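Local structure of carbohydrate deacetylase Agd3 (Neosartorya fumigata, 6NWZ) at residues L524-L538 with W573-W587. The protein is a zinc-binding carbohydrate esterase that removes N-acetyl groups from the exopolysaccharide galactosaminogalactan and is required for biofilm formation. Residues are numbered along the deposited sequence; the frame is centred on the assembly and turned at random.
Sequences LAVEKADTMRHLLGL and WVETIVQEFVRLVDW. With ZN (zinc ion), chain I.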
ATOM      1  N   LEU A 524     -14.183 -13.109   0.517  1.00 36.07           N
ATOM      2  CA  LEU A 524     -13.688 -12.092   1.436  1.00 31.62           C
ATOM      3  C   LEU A 524     -12.445 -12.566   2.182  1.00 39.33           C
ATOM      4  O   LEU A 524     -11.577 -11.751   2.519  1.00 28.71           O
ATOM      5  CB  LEU A 524     -14.793 -11.701   2.419  1.00 22.83           C
ATOM      6  CG  LEU A 524     -15.990 -10.941   1.842  1.00 36.77           C
ATOM      7  CD1 LEU A 524     -17.105 -10.831   2.872  1.00 27.72           C
ATOM      8  CD2 LEU A 524     -15.573  -9.556   1.350  1.00 27.88           C
ATOM      9  N   ALA A 525     -12.335 -13.872   2.438  1.00 41.44           N
ATOM     10  CA  ALA A 525     -11.163 -14.389   3.138  1.00 35.01           C
ATOM     11  C   ALA A 525      -9.900 -14.208   2.304  1.00 39.83           C
ATOM     12  O   ALA A 525      -8.864 -13.769   2.819  1.00 44.11           O
ATOM     13  CB  ALA A 525     -11.365 -15.859   3.499  1.00 23.91           C
ATOM     14  N   VAL A 526      -9.963 -14.538   1.009  1.00 29.85           N
ATOM     15  CA  VAL A 526      -8.782 -14.360   0.167  1.00 39.40           C
ATOM     16  C   VAL A 526      -8.516 -12.877  -0.066  1.00 34.56           C
ATOM     17  O   VAL A 526      -7.358 -12.462  -0.194  1.00 34.24           O
ATOM     18  CB  VAL A 526      -8.917 -15.142  -1.160  1.00 31.21           C
ATOM     19  CG1 VAL A 526      -9.709 -16.418  -0.952  1.00 36.71           C
ATOM     20  CG2 VAL A 526      -9.547 -14.298  -2.247  1.00 27.71           C
ATOM     21  N   GLU A 527      -9.565 -12.051  -0.100  1.00 24.89           N
ATOM     22  CA  GLU A 527      -9.352 -10.611  -0.194  1.00 47.94           C
ATOM     23  C   GLU A 527      -8.698 -10.066   1.067  1.00 44.85           C
ATOM     24  O   GLU A 527      -7.893  -9.131   0.992  1.00 44.22           O
ATOM     25  CB  GLU A 527     -10.675  -9.894  -0.455  1.00 47.52           C
ATOM     26  CG  GLU A 527     -11.172 -10.031  -1.876  1.00 46.05           C
ATOM     27  CD  GLU A 527     -10.286  -9.308  -2.871  1.00 48.90           C
ATOM     28  OE1 GLU A 527      -9.721  -8.250  -2.515  1.00 41.31           O
ATOM     29  OE2 GLU A 527     -10.156  -9.801  -4.012  1.00 48.11           O
ATOM     30  N   LYS A 528      -9.030 -10.641   2.224  1.00 34.45           N
ATOM     31  CA  LYS A 528      -8.420 -10.218   3.480  1.00 32.60           C
ATOM     32  C   LYS A 528      -6.916 -10.464   3.467  1.00 39.94           C
ATOM     33  O   LYS A 528      -6.126  -9.588   3.837  1.00 26.29           O
ATOM     34  CB  LYS A 528      -9.086 -10.956   4.644  1.00 33.13           C
ATOM     35  CG  LYS A 528      -8.556 -10.584   6.017  1.00 27.10           C
ATOM     36  CD  LYS A 528      -9.454 -11.125   7.127  1.00 35.17           C
ATOM     37  CE  LYS A 528      -9.542 -12.639   7.102  1.00 44.26           C
ATOM     38  NZ  LYS A 528     -10.386 -13.143   8.221  1.00 45.31           N
ATOM     39  N   ALA A 529      -6.499 -11.657   3.037  1.00 32.83           N
ATOM     40  CA  ALA A 529      -5.076 -11.975   3.025  1.00 22.20           C
ATOM     41  C   ALA A 529      -4.329 -11.106   2.027  1.00 36.54           C
ATOM     42  O   ALA A 529      -3.255 -10.571   2.331  1.00 38.64           O
ATOM     43  CB  ALA A 529      -4.874 -13.453   2.701  1.00 21.89           C
ATOM     44  N   ASP A 530      -4.891 -10.943   0.831  1.00 41.64           N
ATOM     45  CA  ASP A 530      -4.195 -10.213  -0.217  1.00 34.29           C
ATOM     46  C   ASP A 530      -4.077  -8.730   0.118  1.00 34.28           C
ATOM     47  O   ASP A 530      -3.039  -8.109  -0.147  1.00 38.75           O
ATOM     48  CB  ASP A 530      -4.914 -10.422  -1.545  1.00 39.87           C
ATOM     49  CG  ASP A 530      -4.194  -9.779  -2.688  1.00 66.26           C
ATOM     50  OD1 ASP A 530      -3.066 -10.218  -2.994  1.00 73.98           O
ATOM     51  OD2 ASP A 530      -4.750  -8.828  -3.269  1.00 88.62           O
ATOM     52  N   THR A 531      -5.119  -8.146   0.712  1.00 33.17           N
ATOM     53  CA  THR A 531      -5.069  -6.725   1.036  1.00 28.76           C
ATOM     54  C   THR A 531      -4.168  -6.446   2.234  1.00 38.10           C
ATOM     55  O   THR A 531      -3.532  -5.387   2.294  1.00 35.30           O
ATOM     56  CB  THR A 531      -6.477  -6.195   1.297  1.00 22.50           C
ATOM     57  OG1 THR A 531      -7.336  -6.589   0.220  1.00 29.88           O
ATOM     58  CG2 THR A 531      -6.463  -4.674   1.397  1.00 19.99           C
ATOM     59  N   MET A 532      -4.101  -7.368   3.198  1.00 41.67           N
ATOM     60  CA  MET A 532      -3.145  -7.209   4.289  1.00 32.52           C
ATOM     61  C   MET A 532      -1.713  -7.226   3.768  1.00 37.19           C
ATOM     62  O   MET A 532      -0.852  -6.491   4.266  1.00 27.23           O
ATOM     63  CB  MET A 532      -3.344  -8.303   5.336  1.00 22.12           C
ATOM     64  CG  MET A 532      -4.637  -8.191   6.131  1.00 37.44           C
ATOM     65  SD  MET A 532      -4.855  -6.606   6.956  1.00 38.15           S
ATOM     66  CE  MET A 532      -6.034  -5.797   5.872  1.00 43.10           C
ATOM     67  N   ARG A 533      -1.438  -8.059   2.761  1.00 31.92           N
ATOM     68  CA  ARG A 533      -0.108  -8.077   2.163  1.00 21.07           C
ATOM     69  C   ARG A 533       0.244  -6.722   1.563  1.00 29.15           C
ATOM     70  O   ARG A 533       1.390  -6.270   1.659  1.00 40.66           O
ATOM     71  CB  ARG A 533      -0.034  -9.175   1.104  1.00 30.87           C
ATOM     72  CG  ARG A 533       1.292  -9.253   0.387  1.00 28.88           C
ATOM     73  CD  ARG A 533       1.338 -10.440  -0.559  1.00 31.06           C
ATOM     74  NE  ARG A 533       0.444 -10.311  -1.710  1.00 29.65           N
ATOM     75  CZ  ARG A 533       0.789  -9.734  -2.860  1.00 41.55           C
ATOM     76  NH1 ARG A 533       2.003  -9.216  -3.008  1.00 44.15           N
ATOM     77  NH2 ARG A 533      -0.080  -9.669  -3.861  1.00 45.49           N
ATOM     78  N   HIS A 534      -0.734  -6.056   0.943  1.00 28.33           N
ATOM     79  CA  HIS A 534      -0.501  -4.723   0.396  1.00 24.76           C
ATOM     80  C   HIS A 534      -0.323  -3.695   1.505  1.00 31.45           C
ATOM     81  O   HIS A 534       0.649  -2.929   1.508  1.00 36.97           O
ATOM     82  CB  HIS A 534      -1.662  -4.320  -0.515  1.00 26.53           C
ATOM     83  CG  HIS A 534      -1.877  -5.245  -1.670  1.00 30.36           C
ATOM     84  ND1 HIS A 534      -0.841  -5.898  -2.303  1.00 37.17           N
ATOM     85  CD2 HIS A 534      -3.007  -5.628  -2.308  1.00 33.27           C
ATOM     86  CE1 HIS A 534      -1.324  -6.641  -3.283  1.00 33.68           C
ATOM     87  NE2 HIS A 534      -2.637  -6.495  -3.306  1.00 37.76           N
ATOM     88  N   LEU A 535      -1.259  -3.668   2.462  1.00 22.62           N
ATOM     89  CA  LEU A 535      -1.257  -2.629   3.484  1.00 27.92           C
ATOM     90  C   LEU A 535      -0.092  -2.800   4.451  1.00 31.86           C
ATOM     91  O   LEU A 535       0.575  -1.820   4.808  1.00 25.36           O
ATOM     92  CB  LEU A 535      -2.590  -2.631   4.234  1.00 33.34           C
ATOM     93  CG  LEU A 535      -3.827  -2.270   3.407  1.00 33.68           C
ATOM     94  CD1 LEU A 535      -5.053  -2.086   4.293  1.00 23.73           C
ATOM     95  CD2 LEU A 535      -3.571  -1.025   2.574  1.00 21.11           C
ATOM     96  N   LEU A 536       0.168  -4.030   4.895  1.00 26.29           N
ATOM     97  CA  LEU A 536       1.317  -4.266   5.759  1.00 31.99           C
ATOM     98  C   LEU A 536       2.642  -4.148   5.010  1.00 31.82           C
ATOM     99  O   LEU A 536       3.694  -4.061   5.652  1.00 26.37           O
ATOM    100  CB  LEU A 536       1.192  -5.637   6.431  1.00 28.94           C
ATOM    101  CG  LEU A 536      -0.014  -5.755   7.371  1.00 23.28           C
ATOM    102  CD1 LEU A 536      -0.112  -7.130   8.010  1.00 18.93           C
ATOM    103  CD2 LEU A 536       0.068  -4.681   8.437  1.00 24.97           C
ATOM    104  N   GLY A 537       2.615  -4.138   3.681  1.00 31.71           N
ATOM    105  CA  GLY A 537       3.774  -3.814   2.879  1.00 22.14           C
ATOM    106  C   GLY A 537       3.932  -2.337   2.602  1.00 31.27           C
ATOM    107  O   GLY A 537       4.817  -1.950   1.831  1.00 34.93           O
ATOM    108  N   LEU A 538       3.083  -1.501   3.207  1.00 28.21           N
ATOM    109  CA  LEU A 538       3.142  -0.043   3.079  1.00 37.03           C
ATOM    110  C   LEU A 538       2.931   0.415   1.637  1.00 33.61           C
ATOM    111  O   LEU A 538       3.406   1.480   1.234  1.00 47.05           O
ATOM    112  CB  LEU A 538       4.454   0.518   3.639  1.00 32.41           C
ATOM    113  CG  LEU A 538       4.770   0.151   5.091  1.00 29.23           C
ATOM    114  CD1 LEU A 538       5.936   0.983   5.617  1.00 30.48           C
ATOM    115  CD2 LEU A 538       3.539   0.303   5.976  1.00 22.02           C
ATOM    116  N   TRP A 573     -16.452  -5.667   1.973  1.00 35.84           N
ATOM    117  CA  TRP A 573     -15.016  -5.734   1.739  1.00 37.80           C
ATOM    118  C   TRP A 573     -14.271  -4.828   2.711  1.00 38.37           C
ATOM    119  O   TRP A 573     -13.297  -5.250   3.347  1.00 35.53           O
ATOM    120  CB  TRP A 573     -14.706  -5.361   0.286  1.00 31.71           C
ATOM    121  CG  TRP A 573     -13.246  -5.469  -0.085  1.00 37.08           C
ATOM    122  CD1 TRP A 573     -12.619  -6.548  -0.640  1.00 28.22           C
ATOM    123  CD2 TRP A 573     -12.239  -4.457   0.069  1.00 22.09           C
ATOM    124  NE1 TRP A 573     -11.288  -6.274  -0.838  1.00 23.41           N
ATOM    125  CE2 TRP A 573     -11.029  -4.997  -0.412  1.00 22.94           C
ATOM    126  CE3 TRP A 573     -12.244  -3.151   0.568  1.00 26.36           C
ATOM    127  CZ2 TRP A 573      -9.834  -4.276  -0.409  1.00 34.29           C
ATOM    128  CZ3 TRP A 573     -11.056  -2.434   0.567  1.00 28.05           C
ATOM    129  CH2 TRP A 573      -9.868  -3.001   0.084  1.00 30.28           C
ATOM    130  N   VAL A 574     -14.730  -3.583   2.854  1.00 25.08           N
ATOM    131  CA  VAL A 574     -14.074  -2.645   3.760  1.00 25.76           C
ATOM    132  C   VAL A 574     -14.160  -3.144   5.199  1.00 33.94           C
ATOM    133  O   VAL A 574     -13.180  -3.084   5.949  1.00 42.11           O
ATOM    134  CB  VAL A 574     -14.682  -1.238   3.598  1.00 20.89           C
ATOM    135  CG1 VAL A 574     -14.055  -0.255   4.586  1.00 19.39           C
ATOM    136  CG2 VAL A 574     -14.498  -0.750   2.168  1.00 20.05           C
ATOM    137  N   GLU A 575     -15.323  -3.657   5.604  1.00 36.38           N
ATOM    138  CA  GLU A 575     -15.450  -4.222   6.945  1.00 38.82           C
ATOM    139  C   GLU A 575     -14.439  -5.341   7.166  1.00 36.89           C
ATOM    140  O   GLU A 575     -13.789  -5.409   8.216  1.00 38.96           O
ATOM    141  CB  GLU A 575     -16.875  -4.730   7.175  1.00 20.01           C
ATOM    142  CG  GLU A 575     -17.910  -3.627   7.336  1.00 37.37           C
ATOM    143  CD  GLU A 575     -17.842  -2.946   8.691  1.00 38.39           C
ATOM    144  OE1 GLU A 575     -17.131  -3.459   9.580  1.00 33.48           O
ATOM    145  OE2 GLU A 575     -18.503  -1.902   8.870  1.00 39.01           O
ATOM    146  N   THR A 576     -14.285  -6.226   6.180  1.00 30.87           N
ATOM    147  CA  THR A 576     -13.330  -7.321   6.314  1.00 32.18           C
ATOM    148  C   THR A 576     -11.908  -6.795   6.439  1.00 36.76           C
ATOM    149  O   THR A 576     -11.137  -7.250   7.292  1.00 40.77           O
ATOM    150  CB  THR A 576     -13.455  -8.262   5.116  1.00 34.86           C
ATOM    151  OG1 THR A 576     -14.745  -8.885   5.136  1.00 33.54           O
ATOM    152  CG2 THR A 576     -12.356  -9.324   5.136  1.00 20.10           C
ATOM    153  N   ILE A 577     -11.553  -5.813   5.612  1.00 31.04           N
ATOM    154  CA  ILE A 577     -10.177  -5.336   5.569  1.00 23.00           C
ATOM    155  C   ILE A 577      -9.849  -4.517   6.814  1.00 35.52           C
ATOM    156  O   ILE A 577      -8.798  -4.708   7.438  1.00 30.14           O
ATOM    157  CB  ILE A 577      -9.945  -4.543   4.269  1.00 23.09           C
ATOM    158  CG1 ILE A 577      -9.403  -5.466   3.176  1.00 33.29           C
ATOM    159  CG2 ILE A 577      -9.014  -3.364   4.490  1.00 24.58           C
ATOM    160  CD1 ILE A 577     -10.310  -6.634   2.826  1.00 29.14           C
ATOM    161  N   VAL A 578     -10.752  -3.616   7.213  1.00 30.30           N
ATOM    162  CA  VAL A 578     -10.480  -2.731   8.343  1.00 30.24           C
ATOM    163  C   VAL A 578     -10.388  -3.520   9.642  1.00 36.03           C
ATOM    164  O   VAL A 578      -9.491  -3.289  10.462  1.00 35.42           O
ATOM    165  CB  VAL A 578     -11.552  -1.632   8.433  1.00 27.70           C
ATOM    166  CG1 VAL A 578     -11.401  -0.863   9.737  1.00 21.76           C
ATOM    167  CG2 VAL A 578     -11.468  -0.693   7.231  1.00 24.30           C
ATOM    168  N   GLN A 579     -11.312  -4.455   9.857  1.00 25.96           N
ATOM    169  CA  GLN A 579     -11.314  -5.210  11.106  1.00 22.77           C
ATOM    170  C   GLN A 579     -10.065  -6.074  11.241  1.00 22.77           C
ATOM    171  O   GLN A 579      -9.521  -6.215  12.343  1.00 44.06           O
ATOM    172  CB  GLN A 579     -12.578  -6.061  11.201  1.00 19.00           C
ATOM    173  CG  GLN A 579     -13.850  -5.233  11.316  1.00 24.94           C
ATOM    174  CD  GLN A 579     -15.089  -6.082  11.485  1.00 28.39           C
ATOM    175  OE1 GLN A 579     -15.057  -7.128  12.133  1.00 45.96           O
ATOM    176  NE2 GLN A 579     -16.192  -5.638  10.896  1.00 28.95           N
ATOM    177  N   GLU A 580      -9.590  -6.654  10.140  1.00 30.42           N
ATOM    178  CA  GLU A 580      -8.380  -7.463  10.215  1.00 25.00           C
ATOM    179  C   GLU A 580      -7.153  -6.596  10.463  1.00 37.84           C
ATOM    180  O   GLU A 580      -6.281  -6.957  11.263  1.00 36.78           O
ATOM    181  CB  GLU A 580      -8.206  -8.276   8.936  1.00 18.47           C
ATOM    182  CG  GLU A 580      -7.022  -9.224   8.989  1.00 25.69           C
ATOM    183  CD  GLU A 580      -7.219 -10.362   9.976  1.00 34.37           C
ATOM    184  OE1 GLU A 580      -8.352 -10.559  10.469  1.00 50.23           O
ATOM    185  OE2 GLU A 580      -6.233 -11.069  10.255  1.00 41.01           O
ATOM    186  N   PHE A 581      -7.063  -5.457   9.776  1.00 35.12           N
ATOM    187  CA  PHE A 581      -5.959  -4.534  10.011  1.00 22.03           C
ATOM    188  C   PHE A 581      -5.898  -4.117  11.477  1.00 33.83           C
ATOM    189  O   PHE A 581      -4.820  -4.102  12.084  1.00 36.33           O
ATOM    190  CB  PHE A 581      -6.117  -3.318   9.097  1.00 26.27           C
ATOM    191  CG  PHE A 581      -5.029  -2.292   9.234  1.00 28.29           C
ATOM    192  CD1 PHE A 581      -3.873  -2.383   8.476  1.00 23.68           C
ATOM    193  CD2 PHE A 581      -5.179  -1.214  10.097  1.00 33.86           C
ATOM    194  CE1 PHE A 581      -2.873  -1.428   8.591  1.00 21.25           C
ATOM    195  CE2 PHE A 581      -4.185  -0.259  10.219  1.00 28.32           C
ATOM    196  CZ  PHE A 581      -3.031  -0.367   9.462  1.00 30.21           C
ATOM    197  N   VAL A 582      -7.053  -3.799  12.067  1.00 25.47           N
ATOM    198  CA  VAL A 582      -7.080  -3.364  13.459  1.00 24.69           C
ATOM    199  C   VAL A 582      -6.773  -4.528  14.399  1.00 27.14           C
ATOM    200  O   VAL A 582      -6.233  -4.327  15.494  1.00 31.57           O
ATOM    201  CB  VAL A 582      -8.435  -2.698  13.771  1.00 18.89           C
ATOM    202  CG1 VAL A 582      -8.613  -2.508  15.257  1.00 25.06           C
ATOM    203  CG2 VAL A 582      -8.529  -1.350  13.065  1.00 18.91           C
ATOM    204  N   ARG A 583      -7.073  -5.761  13.983  1.00 18.60           N
ATOM    205  CA  ARG A 583      -6.752  -6.917  14.814  1.00 18.83           C
ATOM    206  C   ARG A 583      -5.247  -7.145  14.923  1.00 33.82           C
ATOM    207  O   ARG A 583      -4.775  -7.676  15.936  1.00 31.54           O
ATOM    208  CB  ARG A 583      -7.428  -8.164  14.256  1.00 18.86           C
ATOM    209  CG  ARG A 583      -7.168  -9.402  15.075  1.00 19.24           C
ATOM    210  CD  ARG A 583      -7.792 -10.617  14.434  1.00 22.00           C
ATOM    211  NE  ARG A 583      -7.008 -11.133  13.314  1.00 20.56           N
ATOM    212  CZ  ARG A 583      -6.034 -12.029  13.441  1.00 30.63           C
ATOM    213  NH1 ARG A 583      -5.714 -12.500  14.642  1.00 31.89           N
ATOM    214  NH2 ARG A 583      -5.379 -12.455  12.371  1.00 22.89           N
ATOM    215  N   LEU A 584      -4.481  -6.750  13.904  1.00 26.15           N
ATOM    216  CA  LEU A 584      -3.045  -7.002  13.848  1.00 30.25           C
ATOM    217  C   LEU A 584      -2.197  -5.853  14.385  1.00 38.00           C
ATOM    218  O   LEU A 584      -1.219  -6.100  15.096  1.00 43.46           O
ATOM    219  CB  LEU A 584      -2.623  -7.308  12.408  1.00 23.72           C
ATOM    220  CG  LEU A 584      -3.311  -8.505  11.749  1.00 24.77           C
ATOM    221  CD1 LEU A 584      -2.882  -8.623  10.302  1.00 18.40           C
ATOM    222  CD2 LEU A 584      -3.013  -9.792  12.506  1.00 22.78           C
ATOM    223  N   VAL A 585      -2.534  -4.602  14.055  1.00 30.05           N
ATOM    224  CA  VAL A 585      -1.733  -3.441  14.420  1.00 28.04           C
ATOM    225  C   VAL A 585      -2.642  -2.373  15.021  1.00 35.93           C
ATOM    226  O   VAL A 585      -3.868  -2.433  14.913  1.00 32.45           O
ATOM    227  CB  VAL A 585      -0.966  -2.865  13.215  1.00 26.59           C
ATOM    228  CG1 VAL A 585      -0.071  -3.922  12.590  1.00 23.77           C
ATOM    229  CG2 VAL A 585      -1.942  -2.336  12.191  1.00 21.61           C
ATOM    230  N   ASP A 586      -2.021  -1.378  15.658  1.00 38.59           N
ATOM    231  CA  ASP A 586      -2.750  -0.224  16.171  1.00 43.33           C
ATOM    232  C   ASP A 586      -2.495   1.034  15.346  1.00 36.49           C
ATOM    233  O   ASP A 586      -2.805   2.142  15.795  1.00 29.45           O
ATOM    234  CB  ASP A 586      -2.416   0.032  17.641  1.00 46.58           C
ATOM    235  CG  ASP A 586      -0.946   0.321  17.868  1.00 86.11           C
ATOM    236  OD1 ASP A 586      -0.502   1.453  17.573  1.00 94.69           O
ATOM    237  OD2 ASP A 586      -0.233  -0.589  18.337  1.00101.47           O
ATOM    238  N   TRP A 587      -1.944   0.888  14.145  1.00 30.07           N
ATOM    239  CA  TRP A 587      -1.632   2.038  13.318  1.00 24.51           C
ATOM    240  C   TRP A 587      -2.911   2.734  12.856  1.00 32.71           C
ATOM    241  O   TRP A 587      -3.977   2.118  12.775  1.00 30.95           O
ATOM    242  CB  TRP A 587      -0.821   1.617  12.096  1.00 23.79           C
ATOM    243  CG  TRP A 587       0.368   0.757  12.395  1.00 31.70           C
ATOM    244  CD1 TRP A 587       1.019   0.627  13.590  1.00 31.74           C
ATOM    245  CD2 TRP A 587       1.046  -0.101  11.473  1.00 26.27           C
ATOM    246  NE1 TRP A 587       2.062  -0.260  13.464  1.00 29.71           N
ATOM    247  CE2 TRP A 587       2.098  -0.721  12.172  1.00 27.91           C
ATOM    248  CE3 TRP A 587       0.863  -0.406  10.121  1.00 23.85           C
ATOM    249  CZ2 TRP A 587       2.963  -1.626  11.566  1.00 35.64           C
ATOM    250  CZ3 TRP A 587       1.722  -1.304   9.522  1.00 32.14           C
ATOM    251  CH2 TRP A 587       2.759  -1.902  10.243  1.00 30.85           C
TER
HETATM  252 ZN    ZN I 910      -4.492  -7.368  -4.533  1.00 85.25          ZN
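Leu524 brings its CD2 methyl against the backbone of Trp573, 3.9 Å from CA, while its CD1 and CB both lie against OG1 of Thr576, a hydroxyl hydrogen-bonded to Ala572 O. Glu527, one turn on, provides the one hydrogen bond between the segments: Trp573 NE1 donates to Glu527 OE1 over 3.0 Å, with a fairly straight N-H...O angle of 161°. The oxygen lies near the indole plane, yet the N-H meets it from above the carboxylate plane; Arg495 bridges to OE2, so both carboxylate oxygens are engaged. Lys528 lays CG and CD across CB and CG of Glu580, and its NZ makes only a long salt bridge, 4.0 Å to Glu580 OE1. The firmer charge partner of Glu580 is Arg583, which grips it side-on through NE and NH2. Asp530 and His534, four residues apart, bind a zinc ion without touching the second segment, Asp530 OD2 at 1.9 Å and His534 NE2 at 2.4 Å. Thr531 OG1 donates back to Glu527 O; its CG2 packs against Ile577 CG1 at 3.5 Å, and Ile577 fills a hole between Lys528, Thr531, Met532 and Leu535. Reciprocally, Met532 enters a hole formed by Ile577, Glu580, Phe581 and Leu584, meeting the definition of knobs-into-holes packing; bends at chi2 (-55°) and chi3 carry its CE to Ile577 O. Beyond it, Leu536 splits its methyls, CD1 reaching Leu584 CD1 at 3.9 Å and CD2 touching the Trp587 ring at CZ3. A Schellman motif with Leu538 at positive phi then ends the helix. With axes 9.2 Å apart crossing at -53°, the two helices make a buried contact in the deacetylase domain: Tyr543 of strand 542-546 touches Thr531 and Leu535, helix 275-289 packs on Val574 and Val578, and Tyr228 of helix 224-237 meets Leu536 and Leu584.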